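Local coordinates for protein endo-1,3-beta-glucanase, family GH16 (Zobellia galactanivorans, PDB 4BPZ) that probably hydrolyses internal beta-1,3-glucosidic bonds of glucans such as algal laminarin, as a calcium-binding catalytic domain of glycoside hydrolase family 16, at residues T51-N56 and D81-R86; A195-V200 and V207-N212. The protein carries 1 engineered substitution. One frame throughout, in Å; residues are numbered along the deposited sequence. Where two conformers were deposited one is given.

Overall arrangement
Both contacts belong to the beta-sandwich of a family 16 glycoside hydrolase, on opposite sides of the chain's centre, with their nearest atoms about 17 Å apart. Contact 1 is buried: a loop between strands 48-50 and 57-60 meets strand 82-93, and polar side chains around one asparagine carry most of it. Contact 2 pairs neighbouring strands of a hairpin, 197-202 and 205-211, held by regular backbone hydrogen bonds, with apolar residues on one face and a more exposed lysine and glutamate on the other. The two share no strand. R86, at the end of contact 1, reaches the glycan pocket; contact 2 lies away from the annotated sites.

Contact 1 (T51-N56 and D81-R86); sequences TNRSEN and DYTSAR
T51 N donates to S84 O (2.9 Å), the one direct backbone hydrogen bond between loop 51-56 and strand 82-84, whose CA atoms come nearest each other at N56 and S84. The strand belongs to the beta-sandwich of the family 16 glycoside hydrolases; the loop folds over it through an ST turn, in which T51 OG1 accepts from R53 N. N56 carries the contact. With CG anti to its carbonyl carbon (chi1 -53°), its amide passes over the S84 carbonyl, and CB lies 3.3 Å from S84 O. The side chain crosses that of T83 at about a right angle, and ND2 donates to T83 OG1 at 2.9 Å, close to the amide plane; ND2 also bonds R67 O. On the other side of the amide, OD1 takes two donors: T51 OG1 at 2.7 Å, in the carbonyl plane on a lone pair, and R53 NH2, tilted from that plane. These bonds fix the rotation of the buried amide. A leucine in its place would probably leave T83 OG1, T51 OG1 and R53 NH2 each short of a partner. R53 bends at chi3 (-63°), which turns its guanidinium back to the turn: NE donates to T51 OG1 almost straight and in plane, while E55 CB lies over one face near the rim. E71 on strand 63-75 draws R53 and T83 together, taking a salt bridge from R53 NH1 and a hydrogen bond with T83 OG1. Farther along, A85 CB sits 3.6 Å from N56 O. Water 1 bridges that end, 2.9 Å from both T51 O and R86 N, accepting from R86 N.

Contact 2 (A195-V200 and V207-N212); sequences ASAMKV and VYELKN
M198, L210 and V200 form the tightly packed part of the contact, M198 and L210 side by side and pointing the same way. In one of its two conformers M198 bends at chi3 (-65°) and its CE lies 3.8 Å from L210 CD2; F160 of strand 155-163 touches both residues, and W193 adds to the cover of M198. V200, on the same face, packs against L191 and A158. The backbones run antiparallel at 173°, as the two arms of a beta hairpin at one side of the family 16 sandwich. M198 and L210 exchange hydrogen bonds in both directions. V200 N donates to Y208 O, but V207 and Y208 both face V200 in a classic beta bulge: V200 O takes V207 N at 2.7 Å and Y208 N only weakly. The opposite face is looser and wetter. K199 and E209 lie alongside each other, both extended beyond CG, and meet chiefly through lysine methylenes, K199 CE standing 3.7 Å from E209 OE1. Their charges approach without forming a salt bridge, K199 NZ remaining 4.5 Å from E209 OE1; water 3 donates to that oxygen and accepts weakly from NZ. Beyond the strand ends, N212 N reaches S196 O from above the carbonyl plane, and water 2 joins S196 O, N212 O and K211 NZ, the last brought round by a bend at chi4 (64°).

Contact 1 (T51-N56 and D81-R86)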
ATOM      1  N   THR A  51      13.876   3.818  -0.311  1.00 12.05           N
ATOM      2  CA  THR A  51      14.799   4.535  -1.231  1.00 12.23           C
ATOM      3  C   THR A  51      14.143   4.555  -2.577  1.00 11.83           C
ATOM      4  O   THR A  51      13.213   3.808  -2.896  1.00 12.26           O
ATOM      5  CB  THR A  51      16.216   3.927  -1.294  1.00 12.52           C
ATOM      6  OG1 THR A  51      16.313   2.973  -2.362  1.00 12.63           O
ATOM      7  CG2 THR A  51      16.685   3.403   0.024  1.00 13.67           C
ATOM      8  N   ASN A  52      14.720   5.417  -3.463  1.00 12.54           N
ATOM      9  CA  ASN A  52      14.248   5.450  -4.843  1.00 12.76           C
ATOM     10  C   ASN A  52      15.214   4.796  -5.807  1.00 12.49           C
ATOM     11  O   ASN A  52      15.155   5.027  -7.007  1.00 14.99           O
ATOM     12  CB  ASN A  52      13.866   6.867  -5.323  1.00 14.76           C
ATOM     13  CG  ASN A  52      15.045   7.744  -5.614  1.00 15.16           C
ATOM     14  OD1 ASN A  52      14.868   8.839  -6.308  1.00 19.00           O
ATOM     15  ND2 ASN A  52      16.172   7.401  -5.242  1.00 16.19           N
ATOM     16  N   ARG A  53      16.104   3.934  -5.293  1.00 12.77           N
ATOM     17  CA  ARG A  53      17.117   3.304  -6.089  1.00 14.50           C
ATOM     18  C   ARG A  53      16.633   2.115  -6.824  1.00 13.15           C
ATOM     19  O   ARG A  53      15.654   1.443  -6.428  1.00 12.38           O
ATOM     20  CB  ARG A  53      18.310   2.887  -5.204  1.00 14.66           C
ATOM     21  CG  ARG A  53      18.900   3.971  -4.331  1.00 15.49           C
ATOM     22  CD  ARG A  53      19.930   3.356  -3.441  1.00 15.83           C
ATOM     23  NE  ARG A  53      19.263   2.379  -2.581  1.00 15.24           N
ATOM     24  CZ  ARG A  53      19.849   1.346  -1.974  1.00 14.03           C
ATOM     25  NH1 ARG A  53      21.155   1.179  -1.974  1.00 16.06           N
ATOM     26  NH2 ARG A  53      19.104   0.430  -1.358  1.00 14.37           N
ATOM     27  N   SER A  54      17.338   1.741  -7.882  1.00 14.75           N
ATOM     28  CA  SER A  54      17.039   0.463  -8.576  0.50 15.81           C
ATOM     29  C   SER A  54      17.233  -0.765  -7.745  1.00 13.86           C
ATOM     30  O   SER A  54      16.602  -1.782  -8.041  1.00 15.44           O
ATOM     31  CB  SER A  54      17.838   0.236  -9.863  0.50 18.81           C
ATOM     32  OG  SER A  54      17.379   1.125 -10.842  0.50 19.31           O
ATOM     33  N   GLU A  55      17.976  -0.663  -6.630  1.00 13.17           N
ATOM     34  CA  GLU A  55      18.006  -1.805  -5.706  1.00 13.87           C
ATOM     35  C   GLU A  55      16.597  -2.161  -5.279  1.00 12.54           C
ATOM     36  O   GLU A  55      16.298  -3.367  -5.082  1.00 13.61           O
ATOM     37  CB  GLU A  55      18.764  -1.407  -4.449  1.00 13.74           C
ATOM     38  CG  GLU A  55      20.269  -1.628  -4.497  1.00 16.31           C
ATOM     39  CD  GLU A  55      21.047  -0.569  -5.237  1.00 15.44           C
ATOM     40  OE1 GLU A  55      20.478   0.376  -5.800  1.00 15.97           O
ATOM     41  OE2 GLU A  55      22.318  -0.698  -5.245  1.00 18.41           O
ATOM     42  N   ASN A  56      15.745  -1.171  -5.009  1.00 11.62           N
ATOM     43  CA  ASN A  56      14.470  -1.439  -4.378  1.00 11.23           C
ATOM     44  C   ASN A  56      13.256  -1.359  -5.198  1.00 11.10           C
ATOM     45  O   ASN A  56      12.192  -1.769  -4.743  1.00 11.66           O
ATOM     46  CB  ASN A  56      14.336  -0.542  -3.105  1.00 12.00           C
ATOM     47  CG  ASN A  56      15.500  -0.650  -2.160  1.00 10.95           C
ATOM     48  OD1 ASN A  56      16.240   0.315  -1.935  1.00 12.39           O
ATOM     49  ND2 ASN A  56      15.724  -1.854  -1.583  1.00 11.97           N
ATOM     50  N   ASP A  81      18.894  -1.456   8.851  1.00 14.35           N
ATOM     51  CA  ASP A  81      19.501  -2.724   8.391  1.00 14.54           C
ATOM     52  C   ASP A  81      18.810  -3.301   7.156  1.00 12.82           C
ATOM     53  O   ASP A  81      19.242  -4.343   6.653  1.00 14.41           O
ATOM     54  CB  ASP A  81      19.372  -3.769   9.515  1.00 17.51           C
ATOM     55  CG  ASP A  81      20.223  -3.437  10.705  1.00 20.84           C
ATOM     56  OD1 ASP A  81      21.200  -2.656  10.545  1.00 24.67           O
ATOM     57  OD2 ASP A  81      19.913  -3.962  11.799  1.00 25.86           O
ATOM     58  N   TYR A  82      17.741  -2.659   6.645  1.00 13.24           N
ATOM     59  CA  TYR A  82      17.006  -3.105   5.491  1.00 12.17           C
ATOM     60  C   TYR A  82      16.681  -1.912   4.635  1.00 12.12           C
ATOM     61  O   TYR A  82      16.438  -0.816   5.170  1.00 12.79           O
ATOM     62  CB  TYR A  82      15.683  -3.833   5.846  1.00 13.15           C
ATOM     63  CG  TYR A  82      15.917  -5.002   6.781  1.00 13.17           C
ATOM     64  CD1 TYR A  82      15.933  -4.783   8.182  1.00 14.25           C
ATOM     65  CD2 TYR A  82      16.204  -6.259   6.312  1.00 13.65           C
ATOM     66  CE1 TYR A  82      16.261  -5.830   9.064  1.00 15.19           C
ATOM     67  CE2 TYR A  82      16.509  -7.348   7.171  1.00 15.31           C
ATOM     68  CZ  TYR A  82      16.516  -7.103   8.527  1.00 15.77           C
ATOM     69  OH  TYR A  82      16.847  -8.144   9.353  1.00 18.85           O
ATOM     70  N   THR A  83      16.537  -2.143   3.352  1.00 12.24           N
ATOM     71  CA  THR A  83      16.007  -1.116   2.404  1.00 11.61           C
ATOM     72  C   THR A  83      14.864  -1.698   1.634  1.00 10.82           C
ATOM     73  O   THR A  83      14.752  -2.939   1.430  1.00 11.77           O
ATOM     74  CB  THR A  83      17.155  -0.670   1.415  1.00 12.30           C
ATOM     75  OG1 THR A  83      17.560  -1.803   0.680  1.00 12.91           O
ATOM     76  CG2 THR A  83      18.278  -0.010   2.116  1.00 14.15           C
ATOM     77  N   SER A  84      13.963  -0.834   1.173  1.00 10.80           N
ATOM     78  CA  SER A  84      12.810  -1.222   0.386  1.00 10.94           C
ATOM     79  C   SER A  84      12.349   0.026  -0.396  1.00  9.94           C
ATOM     80  O   SER A  84      13.081   1.017  -0.453  1.00 10.78           O
ATOM     81  CB  SER A  84      11.746  -1.803   1.306  1.00 11.23           C
ATOM     82  OG  SER A  84      10.688  -2.332   0.582  1.00 11.04           O
ATOM     83  N   ALA A  85      11.148  -0.049  -0.960  1.00 10.67           N
ATOM     84  CA  ALA A  85      10.559   1.121  -1.623  1.00 10.40           C
ATOM     85  C   ALA A  85       9.120   1.258  -1.165  1.00 10.54           C
ATOM     86  O   ALA A  85       8.433   0.294  -0.819  1.00 10.18           O
ATOM     87  CB  ALA A  85      10.629   1.013  -3.127  1.00 11.83           C
ATOM     88  N   ARG A  86       8.690   2.531  -1.186  1.00 10.89           N
ATOM     89  CA  ARG A  86       7.324   2.952  -0.812  1.00 10.96           C
ATOM     90  C   ARG A  86       6.873   3.966  -1.908  1.00 10.32           C
ATOM     91  O   ARG A  86       7.358   5.105  -1.897  1.00 11.69           O
ATOM     92  CB  ARG A  86       7.293   3.566   0.601  1.00 11.16           C
ATOM     93  CG  ARG A  86       5.947   4.083   1.031  1.00 10.96           C
ATOM     94  CD  ARG A  86       5.989   4.324   2.523  1.00 12.85           C
ATOM     95  NE  ARG A  86       4.780   5.055   3.008  1.00 12.40           N
ATOM     96  CZ  ARG A  86       4.186   4.811   4.172  1.00 11.79           C
ATOM     97  NH1 ARG A  86       4.433   3.740   4.886  1.00 13.22           N
ATOM     98  NH2 ARG A  86       3.232   5.681   4.578  1.00 13.70           N
TER
HETATM   99  O   HOH W   1      10.661   4.588  -1.763  1.00 12.09           O

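Contact 2 (A195-V200 and V207-N212)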
ATOM      1  N   ALA A 195     -20.122   6.087  -2.628  1.00 14.23           N
ATOM      2  CA  ALA A 195     -20.724   6.813  -1.489  1.00 13.99           C
ATOM      3  C   ALA A 195     -21.435   5.859  -0.520  1.00 14.77           C
ATOM      4  O   ALA A 195     -21.721   6.204   0.616  1.00 16.65           O
ATOM      5  CB  ALA A 195     -21.685   7.890  -1.955  1.00 16.08           C
ATOM      6  N   SER A 196     -21.830   4.669  -1.004  1.00 14.78           N
ATOM      7  CA  SER A 196     -22.571   3.660  -0.204  0.50 14.91           C
ATOM      8  C   SER A 196     -21.652   2.762   0.649  1.00 14.35           C
ATOM      9  O   SER A 196     -21.991   2.474   1.778  1.00 14.97           O
ATOM     10  CB  SER A 196     -23.425   2.816  -1.178  0.50 16.68           C
ATOM     11  OG  SER A 196     -24.383   3.666  -1.812  0.50 22.13           O
ATOM     12  N   ALA A 197     -20.535   2.325   0.052  1.00 13.76           N
ATOM     13  CA  ALA A 197     -19.753   1.265   0.740  1.00 13.82           C
ATOM     14  C   ALA A 197     -18.387   1.205   0.160  1.00 13.71           C
ATOM     15  O   ALA A 197     -18.096   1.648  -0.981  1.00 13.21           O
ATOM     16  CB  ALA A 197     -20.426  -0.110   0.563  1.00 16.90           C
ATOM     17  N   MET A 198     -17.498   0.571   0.935  1.00 12.70           N
ATOM     18  CA  MET A 198     -16.165   0.143   0.454  0.50 12.30           C
ATOM     19  C   MET A 198     -16.058  -1.349   0.589  1.00 12.31           C
ATOM     20  O   MET A 198     -16.277  -1.882   1.687  1.00 14.19           O
ATOM     21  CB  MET A 198     -15.118   0.810   1.257  0.50 12.41           C
ATOM     22  CG  MET A 198     -15.095   2.297   0.978  0.50 16.03           C
ATOM     23  SD  MET A 198     -14.485   3.278   2.281  0.50 18.76           S
ATOM     24  CE  MET A 198     -15.644   3.107   3.663  0.50 17.52           C
ATOM     25  N   LYS A 199     -15.728  -2.007  -0.505  1.00 11.63           N
ATOM     26  CA  LYS A 199     -15.660  -3.458  -0.557  1.00 11.93           C
ATOM     27  C   LYS A 199     -14.252  -3.845  -0.996  1.00 11.41           C
ATOM     28  O   LYS A 199     -13.782  -3.334  -2.019  1.00 12.51           O
ATOM     29  CB  LYS A 199     -16.631  -4.019  -1.571  1.00 12.41           C
ATOM     30  CG  LYS A 199     -18.099  -3.683  -1.302  1.00 14.31           C
ATOM     31  CD  LYS A 199     -18.981  -4.181  -2.440  1.00 18.49           C
ATOM     32  CE  LYS A 199     -20.415  -3.756  -2.340  1.00 20.62           C
ATOM     33  NZ  LYS A 199     -21.225  -4.381  -3.387  1.00 27.44           N
ATOM     34  N   VAL A 200     -13.583  -4.717  -0.241  1.00 11.49           N
ATOM     35  CA  VAL A 200     -12.235  -5.210  -0.609  1.00 11.69           C
ATOM     36  C   VAL A 200     -12.364  -6.658  -0.924  1.00 11.44           C
ATOM     37  O   VAL A 200     -12.946  -7.454  -0.169  1.00 12.68           O
ATOM     38  CB  VAL A 200     -11.226  -4.961   0.514  1.00 11.95           C
ATOM     39  CG1 VAL A 200      -9.896  -5.581   0.176  1.00 12.57           C
ATOM     40  CG2 VAL A 200     -11.148  -3.480   0.800  1.00 14.45           C
ATOM     41  N   VAL A 207     -13.351  -9.767   1.195  1.00 13.22           N
ATOM     42  CA  VAL A 207     -12.596  -9.808   2.437  1.00 14.00           C
ATOM     43  C   VAL A 207     -13.294  -8.991   3.495  1.00 13.23           C
ATOM     44  O   VAL A 207     -13.447  -9.435   4.650  1.00 15.10           O
ATOM     45  CB  VAL A 207     -11.133  -9.343   2.212  1.00 14.15           C
ATOM     46  CG1 VAL A 207     -10.357  -9.567   3.460  1.00 16.82           C
ATOM     47  CG2 VAL A 207     -10.499 -10.100   1.049  1.00 15.97           C
ATOM     48  N   TYR A 208     -13.740  -7.807   3.134  1.00 12.98           N
ATOM     49  CA  TYR A 208     -14.496  -6.979   4.085  1.00 12.85           C
ATOM     50  C   TYR A 208     -15.282  -5.929   3.283  1.00 12.11           C
ATOM     51  O   TYR A 208     -14.795  -5.429   2.263  1.00 13.10           O
ATOM     52  CB  TYR A 208     -13.564  -6.271   5.101  1.00 13.73           C
ATOM     53  CG  TYR A 208     -14.271  -5.866   6.367  1.00 13.73           C
ATOM     54  CD1 TYR A 208     -14.487  -6.790   7.389  1.00 13.98           C
ATOM     55  CD2 TYR A 208     -14.761  -4.571   6.549  1.00 13.45           C
ATOM     56  CE1 TYR A 208     -15.177  -6.433   8.538  1.00 13.43           C
ATOM     57  CE2 TYR A 208     -15.440  -4.165   7.701  1.00 14.86           C
ATOM     58  CZ  TYR A 208     -15.624  -5.130   8.739  1.00 15.02           C
ATOM     59  OH  TYR A 208     -16.228  -4.783   9.888  1.00 16.62           O
ATOM     60  N   GLU A 209     -16.442  -5.573   3.786  1.00 12.03           N
ATOM     61  CA  GLU A 209     -17.201  -4.426   3.337  1.00 12.28           C
ATOM     62  C   GLU A 209     -17.576  -3.559   4.479  1.00 11.67           C
ATOM     63  O   GLU A 209     -18.203  -4.026   5.442  1.00 12.74           O
ATOM     64  CB  GLU A 209     -18.463  -4.916   2.583  1.00 13.11           C
ATOM     65  CG  GLU A 209     -19.458  -3.816   2.280  1.00 13.95           C
ATOM     66  CD  GLU A 209     -20.612  -4.286   1.470  1.00 16.26           C
ATOM     67  OE1 GLU A 209     -20.613  -5.410   0.942  1.00 18.26           O
ATOM     68  OE2 GLU A 209     -21.580  -3.501   1.297  1.00 18.42           O
ATOM     69  N   LEU A 210     -17.281  -2.277   4.342  1.00 12.85           N
ATOM     70  CA  LEU A 210     -17.591  -1.251   5.319  1.00 13.11           C
ATOM     71  C   LEU A 210     -18.553  -0.277   4.747  1.00 12.34           C
ATOM     72  O   LEU A 210     -18.307   0.277   3.657  1.00 13.10           O
ATOM     73  CB  LEU A 210     -16.299  -0.528   5.722  1.00 13.57           C
ATOM     74  CG  LEU A 210     -16.522   0.622   6.738  1.00 14.49           C
ATOM     75  CD1 LEU A 210     -17.156   0.150   8.075  1.00 16.56           C
ATOM     76  CD2 LEU A 210     -15.187   1.305   6.990  1.00 16.62           C
ATOM     77  N   LYS A 211     -19.680  -0.075   5.392  1.00 13.84           N
ATOM     78  CA  LYS A 211     -20.630   0.957   4.997  1.00 14.51           C
ATOM     79  C   LYS A 211     -20.000   2.330   5.044  1.00 14.06           C
ATOM     80  O   LYS A 211     -19.304   2.668   5.989  1.00 15.41           O
ATOM     81  CB  LYS A 211     -21.840   0.858   5.948  1.00 18.12           C
ATOM     82  CG  LYS A 211     -22.890   1.870   5.644  1.00 18.49           C
ATOM     83  CD  LYS A 211     -24.033   1.710   6.653  1.00 21.81           C
ATOM     84  CE  LYS A 211     -25.075   2.760   6.440  1.00 24.58           C
ATOM     85  NZ  LYS A 211     -25.703   2.589   5.093  1.00 31.12           N
ATOM     86  N   ASN A 212     -20.226   3.124   3.997  1.00 13.88           N
ATOM     87  CA  ASN A 212     -19.755   4.499   3.977  1.00 15.27           C
ATOM     88  C   ASN A 212     -20.769   5.475   4.545  1.00 15.35           C
ATOM     89  O   ASN A 212     -21.951   5.146   4.637  1.00 17.91           O
ATOM     90  CB  ASN A 212     -19.372   4.864   2.515  1.00 15.43           C
ATOM     91  CG  ASN A 212     -18.397   6.032   2.413  1.00 13.60           C
ATOM     92  OD1 ASN A 212     -17.973   6.351   1.234  1.00 15.43           O
ATOM     93  ND2 ASN A 212     -17.965   6.594   3.450  1.00 13.23           N
TER
HETATM   94  O   HOH W   2     -23.968   3.860   3.125  1.00 28.54           O
HETATM   95  O   HOH W   3     -21.598  -6.798  -1.214  1.00 27.96           O